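Local coordinates for MEM-A1 (Soil metagenome, PDB 6E0S), which is a subclass B3 metallo-beta-lactamase that probably uses bound zinc to hydrolyse the beta-lactam ring of antibiotics and so confer resistance, at residues 99-104 and 138-143; 113-118 and 145-150; 38-43 and 68-73. All blocks are in the same frame, centred on the assembly; numbering follows the deposited sequence.

Contact 1: 99-104 and 138-143; sequences GISELQ and PMTPVA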
# COMPACT_ATOMS: atom_id res chain seq x y z
N GLY A 99 -6.30 -7.58 -7.14
CA GLY A 99 -7.17 -8.43 -6.35
C GLY A 99 -8.37 -7.72 -5.74
O GLY A 99 -9.23 -8.35 -5.10
N ILE A 100 -8.47 -6.41 -5.93
CA ILE A 100 -9.48 -5.65 -5.18
C ILE A 100 -10.89 -6.00 -5.66
O ILE A 100 -11.82 -6.12 -4.85
CB ILE A 100 -9.19 -4.15 -5.28
CG1 ILE A 100 -7.95 -3.83 -4.44
CG2 ILE A 100 -10.47 -3.35 -4.88
CD1 ILE A 100 -7.61 -2.35 -4.37
N SER A 101 -11.09 -6.16 -6.96
CA SER A 101 -12.42 -6.47 -7.48
C SER A 101 -13.01 -7.73 -6.83
O SER A 101 -14.17 -7.75 -6.41
CB SER A 101 -12.32 -6.57 -9.00
OG SER A 101 -13.20 -7.50 -9.54
N GLU A 102 -12.20 -8.78 -6.70
CA GLU A 102 -12.70 -10.02 -6.12
C GLU A 102 -12.95 -9.87 -4.62
O GLU A 102 -13.95 -10.38 -4.08
CB GLU A 102 -11.72 -11.15 -6.39
CG GLU A 102 -11.91 -12.42 -5.55
CD GLU A 102 -13.20 -13.19 -5.87
OE1 GLU A 102 -13.89 -12.86 -6.87
OE2 GLU A 102 -13.52 -14.15 -5.13
N LEU A 103 -12.05 -9.19 -3.92
CA LEU A 103 -12.24 -8.98 -2.49
C LEU A 103 -13.45 -8.10 -2.23
O LEU A 103 -14.20 -8.31 -1.27
CB LEU A 103 -10.97 -8.37 -1.87
CG LEU A 103 -9.87 -9.43 -1.65
CD1 LEU A 103 -8.51 -8.77 -1.54
CD2 LEU A 103 -10.12 -10.27 -0.38
N GLN A 104 -13.68 -7.12 -3.09
CA GLN A 104 -14.93 -6.35 -3.00
C GLN A 104 -16.15 -7.23 -3.27
O GLN A 104 -17.19 -7.07 -2.61
CB GLN A 104 -14.90 -5.17 -3.96
CG GLN A 104 -16.17 -4.36 -3.89
CD GLN A 104 -16.27 -3.39 -5.01
OE1 GLN A 104 -16.21 -3.78 -6.18
NE2 GLN A 104 -16.39 -2.09 -4.67
N PRO A 138 -4.43 -4.54 -17.85
CA PRO A 138 -5.71 -4.01 -17.35
C PRO A 138 -6.14 -4.78 -16.11
O PRO A 138 -5.70 -5.91 -15.87
CB PRO A 138 -6.67 -4.24 -18.51
CG PRO A 138 -6.08 -5.45 -19.24
CD PRO A 138 -4.58 -5.32 -19.08
N MET A 139 -7.02 -4.15 -15.34
CA MET A 139 -7.66 -4.81 -14.21
C MET A 139 -9.17 -4.86 -14.44
O MET A 139 -9.71 -4.11 -15.26
CB MET A 139 -7.36 -4.08 -12.90
CG MET A 139 -5.87 -4.04 -12.53
SD MET A 139 -5.54 -3.10 -11.02
CE MET A 139 -6.00 -1.43 -11.55
N THR A 140 -9.83 -5.76 -13.71
CA THR A 140 -11.29 -5.79 -13.72
C THR A 140 -11.83 -4.51 -13.09
O THR A 140 -11.41 -4.14 -11.99
CB THR A 140 -11.84 -6.98 -12.93
OG1 THR A 140 -11.35 -8.19 -13.51
CG2 THR A 140 -13.38 -7.00 -13.01
N PRO A 141 -12.75 -3.80 -13.75
CA PRO A 141 -13.30 -2.57 -13.16
C PRO A 141 -13.87 -2.83 -11.78
O PRO A 141 -14.42 -3.89 -11.51
CB PRO A 141 -14.39 -2.16 -14.15
CG PRO A 141 -13.95 -2.77 -15.45
CD PRO A 141 -13.32 -4.08 -15.08
N VAL A 142 -13.73 -1.83 -10.91
CA VAL A 142 -14.17 -1.89 -9.51
C VAL A 142 -15.32 -0.92 -9.35
O VAL A 142 -15.19 0.25 -9.73
CB VAL A 142 -13.04 -1.57 -8.53
CG1 VAL A 142 -13.59 -1.46 -7.08
CG2 VAL A 142 -11.94 -2.63 -8.60
N ALA A 143 -16.43 -1.39 -8.79
CA ALA A 143 -17.58 -0.55 -8.52
C ALA A 143 -17.53 -0.06 -7.08
O ALA A 143 -16.64 -0.44 -6.32
CB ALA A 143 -18.87 -1.33 -8.79
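The side-chain nitrogen of Q104 meets two backbone carbonyls: Q104 NE2 bonds to A109 O, past the end of its own helix, and is modelled pointing almost straight at A143 O (174°) across the contact, at 2.3 Å, so short that the exact placing of this end is doubtful. The extended chain, with CG anti to the backbone N (chi1 180°), carries the amide off the helix to the loop. There the other branch of the amide, Q104 OE1, lies 3.6 Å from V142 CG1, and the two side chains approach at a slant.

V142 is the apolar centre of the contact, and its two methyls divide the work. CG1, anti to its own N (chi1 172°), meets the Q104 amide, while V142 CG2 turns to the start of the helix and reaches S101 CB at 4.0 Å. V142 CG2 also lies 4.1 Å from I100 CG2, where the isoleucine and valine side chains cross at about a right angle. I100, Q104 and V142 all touch V111 of strand 110-114, and I100 and V142 are buried there. At the more exposed side T140 turns its methyl to the serine, with T140 CG2 3.5 Å from S101 OG. The backbone of V142 is also hydrogen-bonded to L121, tying the loop to helix 115-123.

Helix 100-107, which follows zinc ligands H91 and H93 in sequence, is thus packed against the loop that leads into edge strand 145-148, both resting on strand 110-114, as in the helix-over-sheet layering of the alpha-beta/beta-alpha metallo-beta-lactamase fold.

Contact 2: 113-118 and 145-150; sequences ASVQGE and TRAVAD
V115 lays its CG2 methyl against the methyl of A147, with V115 CG2 3.9 Å from A147 CB, at the point where helix 115-123 begins beside strand 145-148. One turn on, E118 comes down on the same strand. In the conformer given, one of two modelled, its CG is anti to the backbone N (chi1 -165°) and the chain then bends at chi2, which sets E118 CG 3.8 Å from T145 CB. The carboxylate end lies beside the threonine hydroxyl, but E118 OE2 and T145 OG1 are too close to be sound, and the detail of that meeting is doubtful; R122 is a long, weak ionic partner of the same carboxylate.

The backbones run parallel, with A113 bridged to A147. V148 N donates to A113 O at 2.7 Å (160°), whereas the return bond from A113 N to R146 O is weak. A113 O also receives a CA-H contact from A147 CA at 3.1 Å, and V148 CG2 lies 3.5 Å from this same A113 O.

At the sheet-to-helix turn S114 is the N-cap: S114 OG accepts from G117 N at 3.0 Å and is also bonded to G172 O. The hydroxyl of Y165 joins the two segments from outside, accepting from V115 N and donating to V148 O.

In this beta-alpha-beta unit of strand 110-114, helix 115-123 and strand 145-148, V115 and E118 pack the helix onto the edge strand. With the return bond weak and the E118 end uncertain, the register of that strand here rests mainly on the short, sound bond to A113 O, aided by the Y165 bridge.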
# COMPACT_ATOMS: atom_id res chain seq x y z
N ALA A 113 -9.64 5.35 -2.60
CA ALA A 113 -8.39 5.68 -3.27
C ALA A 113 -8.30 7.19 -3.42
O ALA A 113 -9.28 7.92 -3.25
CB ALA A 113 -8.30 5.01 -4.67
N SER A 114 -7.11 7.66 -3.78
CA SER A 114 -6.96 9.05 -4.19
C SER A 114 -7.83 9.37 -5.40
O SER A 114 -8.33 8.48 -6.11
CB SER A 114 -5.51 9.36 -4.54
OG SER A 114 -5.12 8.54 -5.64
N VAL A 115 -7.96 10.66 -5.69
CA VAL A 115 -8.73 11.06 -6.87
C VAL A 115 -8.15 10.43 -8.13
O VAL A 115 -8.88 9.86 -8.95
CB VAL A 115 -8.78 12.59 -6.97
CG1 VAL A 115 -9.47 13.02 -8.25
CG2 VAL A 115 -9.51 13.16 -5.77
N GLN A 116 -6.84 10.49 -8.29
CA GLN A 116 -6.25 9.91 -9.50
C GLN A 116 -6.33 8.38 -9.48
O GLN A 116 -6.59 7.76 -10.51
CB GLN A 116 -4.79 10.35 -9.64
CG GLN A 116 -4.64 11.83 -10.09
CD GLN A 116 -5.32 12.09 -11.42
OE1 GLN A 116 -6.11 13.04 -11.54
NE2 GLN A 116 -5.06 11.24 -12.41
N GLY A 117 -6.07 7.77 -8.33
CA GLY A 117 -6.13 6.32 -8.25
C GLY A 117 -7.53 5.79 -8.48
O GLY A 117 -7.71 4.75 -9.14
N GLU A 118 -8.53 6.49 -7.95
CA GLU A 118 -9.92 6.06 -8.09
C GLU A 118 -10.31 5.93 -9.56
O GLU A 118 -11.08 5.04 -9.92
CB GLU A 118 -10.85 7.04 -7.36
CG GLU A 118 -12.26 6.48 -7.14
CD GLU A 118 -13.18 6.75 -8.31
OE1 GLU A 118 -12.84 7.60 -9.15
OE2 GLU A 118 -14.25 6.09 -8.41
N THR A 145 -16.73 2.73 -5.58
CA THR A 145 -15.51 3.41 -5.15
C THR A 145 -15.85 4.79 -4.59
O THR A 145 -16.94 5.32 -4.79
CB THR A 145 -14.50 3.56 -6.30
OG1 THR A 145 -15.08 4.33 -7.36
CG2 THR A 145 -14.08 2.21 -6.85
N ARG A 146 -14.88 5.37 -3.89
CA ARG A 146 -15.01 6.74 -3.40
C ARG A 146 -13.61 7.32 -3.33
O ARG A 146 -12.71 6.66 -2.83
CB ARG A 146 -15.68 6.79 -2.03
CG ARG A 146 -15.66 8.16 -1.38
CD ARG A 146 -16.74 8.32 -0.30
NE ARG A 146 -16.75 7.23 0.68
CZ ARG A 146 -16.00 7.20 1.78
NH1 ARG A 146 -15.17 8.19 2.05
NH2 ARG A 146 -16.08 6.17 2.61
N ALA A 147 -13.44 8.55 -3.82
CA ALA A 147 -12.12 9.17 -3.73
C ALA A 147 -11.95 9.77 -2.35
O ALA A 147 -12.91 10.28 -1.77
CB ALA A 147 -11.97 10.28 -4.78
N VAL A 148 -10.72 9.72 -1.83
CA VAL A 148 -10.38 10.42 -0.60
C VAL A 148 -9.39 11.52 -0.94
O VAL A 148 -8.57 11.40 -1.86
CB VAL A 148 -9.80 9.49 0.48
CG1 VAL A 148 -10.83 8.38 0.86
CG2 VAL A 148 -8.49 8.86 0.02
N ALA A 149 -9.46 12.61 -0.17
CA ALA A 149 -8.55 13.74 -0.29
C ALA A 149 -7.30 13.49 0.54
O ALA A 149 -7.28 12.66 1.45
CB ALA A 149 -9.24 15.04 0.16
N ASP A 150 -6.25 14.24 0.23
CA ASP A 150 -5.03 14.17 1.01
C ASP A 150 -5.31 14.63 2.43
O ASP A 150 -5.94 15.67 2.65
CB ASP A 150 -3.96 15.04 0.34
CG ASP A 150 -2.56 14.79 0.84
OD1 ASP A 150 -2.35 13.83 1.58
OD2 ASP A 150 -1.66 15.59 0.49
O HOH W 1 -16.84 7.76 -7.13

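Contact 3: 38-43 and 68-73; sequences YYVGVR and PQIAQH
H73 presents its imidazole edge-on to the loop of 38-43. H73 ND1 donates to V40 O at 2.9 Å and 161°, with the oxygen lying in the plane of the ring. Relative to the carbonyl the approach is different: H73 ND1 stands 66° out of the V40 carbonyl plane and uses no lone-pair direction. The next corner of the ring, H73 CE1, comes 3.1 Å from G41 O, so two successive backbone oxygens line one edge of the imidazole. One face of the ring has Q69 O offset toward its rim, and this oxygen also accepts the helical bond from H73 N.

I70 enters beside the histidine. I70 CG1, beside the backbone N (chi1 -70°), is set 3.4 Å from V40 O, while the other branch, I70 CG2, meets V40 CG2 at 4.0 Å. The valine and isoleucine side chains cross there at about a right angle. A second perpendicular pair is formed by V42 and Q69: the methyl V42 CG1 sits against the glutamine amide, 3.7 Å from NE2 of Q69. That amide is held by N25 O, to which NE2 donates.

From the other side of the loop Y39 OH donates to V42 O at 2.7 Å, in the carbonyl plane, so the loop is held within itself as well as to the helix.

The backbone of V40 is hydrogen-bonded to A47. Through the H73 bond and the packing of I70 and V42, the connection between antiparallel strands 37-39 and 48-50 is seated against helix 66-76, part of the helical layer on the N-terminal sheet of the alpha-beta/beta-alpha fold.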
# COMPACT_ATOMS: atom_id res chain seq x y z
N TYR A 38 -3.57 -6.71 11.40
CA TYR A 38 -3.00 -8.01 11.02
C TYR A 38 -2.37 -7.91 9.64
O TYR A 38 -2.89 -7.20 8.78
CB TYR A 38 -4.06 -9.11 11.00
CG TYR A 38 -4.72 -9.37 12.34
CD1 TYR A 38 -5.72 -8.52 12.82
CD2 TYR A 38 -4.36 -10.47 13.10
CE1 TYR A 38 -6.33 -8.76 14.07
CE2 TYR A 38 -4.96 -10.71 14.37
CZ TYR A 38 -5.94 -9.83 14.82
OH TYR A 38 -6.53 -10.07 16.02
N TYR A 39 -1.30 -8.67 9.40
CA TYR A 39 -0.89 -8.94 8.03
C TYR A 39 -1.69 -10.10 7.43
O TYR A 39 -1.72 -11.20 7.99
CB TYR A 39 0.60 -9.26 7.97
CG TYR A 39 1.18 -9.31 6.57
CD1 TYR A 39 1.74 -8.16 5.97
CD2 TYR A 39 1.21 -10.51 5.86
CE1 TYR A 39 2.30 -8.21 4.68
CE2 TYR A 39 1.77 -10.56 4.57
CZ TYR A 39 2.30 -9.40 4.01
OH TYR A 39 2.85 -9.46 2.76
N VAL A 40 -2.28 -9.88 6.25
CA VAL A 40 -3.07 -10.94 5.59
C VAL A 40 -2.69 -11.09 4.11
O VAL A 40 -3.40 -11.74 3.33
CB VAL A 40 -4.59 -10.68 5.73
CG1 VAL A 40 -5.04 -10.84 7.17
CG2 VAL A 40 -4.96 -9.29 5.16
N GLY A 41 -1.56 -10.51 3.73
CA GLY A 41 -1.11 -10.55 2.34
C GLY A 41 -0.39 -11.84 1.98
O GLY A 41 -0.48 -12.86 2.67
N VAL A 42 0.36 -11.78 0.89
CA VAL A 42 1.13 -12.93 0.44
C VAL A 42 2.61 -12.66 0.66
O VAL A 42 3.00 -11.63 1.23
CB VAL A 42 0.80 -13.29 -1.03
CG1 VAL A 42 -0.67 -13.68 -1.15
CG2 VAL A 42 1.13 -12.15 -2.00
N ARG A 43 3.48 -13.57 0.24
CA ARG A 43 4.89 -13.40 0.60
C ARG A 43 5.49 -12.12 -0.00
O ARG A 43 6.28 -11.43 0.65
CB ARG A 43 5.67 -14.64 0.18
CG ARG A 43 7.11 -14.59 0.55
CD ARG A 43 7.31 -14.45 2.04
NE ARG A 43 8.75 -14.43 2.33
CZ ARG A 43 9.26 -14.46 3.55
NH1 ARG A 43 8.45 -14.51 4.59
NH2 ARG A 43 10.59 -14.45 3.73
N PRO A 68 -7.80 -14.57 -3.50
CA PRO A 68 -8.35 -15.69 -2.70
C PRO A 68 -7.50 -16.06 -1.50
O PRO A 68 -8.05 -16.48 -0.47
CB PRO A 68 -8.44 -16.84 -3.72
CG PRO A 68 -7.55 -16.45 -4.82
CD PRO A 68 -7.59 -14.96 -4.90
N GLN A 69 -6.17 -15.88 -1.58
CA GLN A 69 -5.31 -16.13 -0.42
C GLN A 69 -5.55 -15.11 0.68
O GLN A 69 -5.56 -15.46 1.87
CB GLN A 69 -3.83 -16.10 -0.85
CG GLN A 69 -3.46 -17.16 -1.88
CD GLN A 69 -2.00 -17.13 -2.22
OE1 GLN A 69 -1.17 -17.66 -1.47
NE2 GLN A 69 -1.65 -16.50 -3.35
N ILE A 70 -5.75 -13.84 0.31
CA ILE A 70 -6.04 -12.81 1.31
C ILE A 70 -7.36 -13.10 1.99
O ILE A 70 -7.50 -13.01 3.23
CB ILE A 70 -6.04 -11.40 0.67
CG1 ILE A 70 -4.60 -11.01 0.25
CG2 ILE A 70 -6.66 -10.32 1.64
CD1 ILE A 70 -4.54 -9.89 -0.81
N ALA A 71 -8.35 -13.52 1.21
CA ALA A 71 -9.63 -13.89 1.79
C ALA A 71 -9.46 -15.06 2.76
O ALA A 71 -9.98 -15.04 3.89
CB ALA A 71 -10.63 -14.25 0.68
N GLN A 72 -8.75 -16.09 2.32
CA GLN A 72 -8.54 -17.23 3.19
C GLN A 72 -7.78 -16.82 4.45
O GLN A 72 -8.10 -17.31 5.54
CB GLN A 72 -7.83 -18.34 2.41
CG GLN A 72 -8.79 -19.01 1.44
CD GLN A 72 -8.16 -19.37 0.11
OE1 GLN A 72 -6.94 -19.39 -0.02
NE2 GLN A 72 -9.00 -19.68 -0.87
N HIS A 73 -6.82 -15.91 4.33
CA HIS A 73 -6.08 -15.44 5.50
C HIS A 73 -7.00 -14.72 6.48
O HIS A 73 -6.91 -14.92 7.70
CB HIS A 73 -4.96 -14.50 5.04
CG HIS A 73 -3.84 -15.22 4.35
ND1 HIS A 73 -2.95 -14.58 3.52
CD2 HIS A 73 -3.50 -16.53 4.34
CE1 HIS A 73 -2.09 -15.46 3.04
NE2 HIS A 73 -2.41 -16.65 3.50

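All three contacts belong to the half of the fold built on the sheet of strands 31-34 to 145-148. Contact 3 closes before the others open, whereas contacts 1 and 2 alternate along the chain. Contacts 1 and 3 have centres about 16 Å apart and touch, L103 CD1 packing 4.0 Å from I70 CG2, joining helices 100-107 and 66-76. Contacts 1 and 2, centres about 15 Å apart, are linked by chain continuity; contacts 2 and 3, centres about 24 Å and nearest atoms about 16 Å apart, reach the same sheet. None includes zinc ligands H91, H93 or H169: side chains of I100, S114 and V42 lie about 12, 13 and 12 Å from a zinc ion.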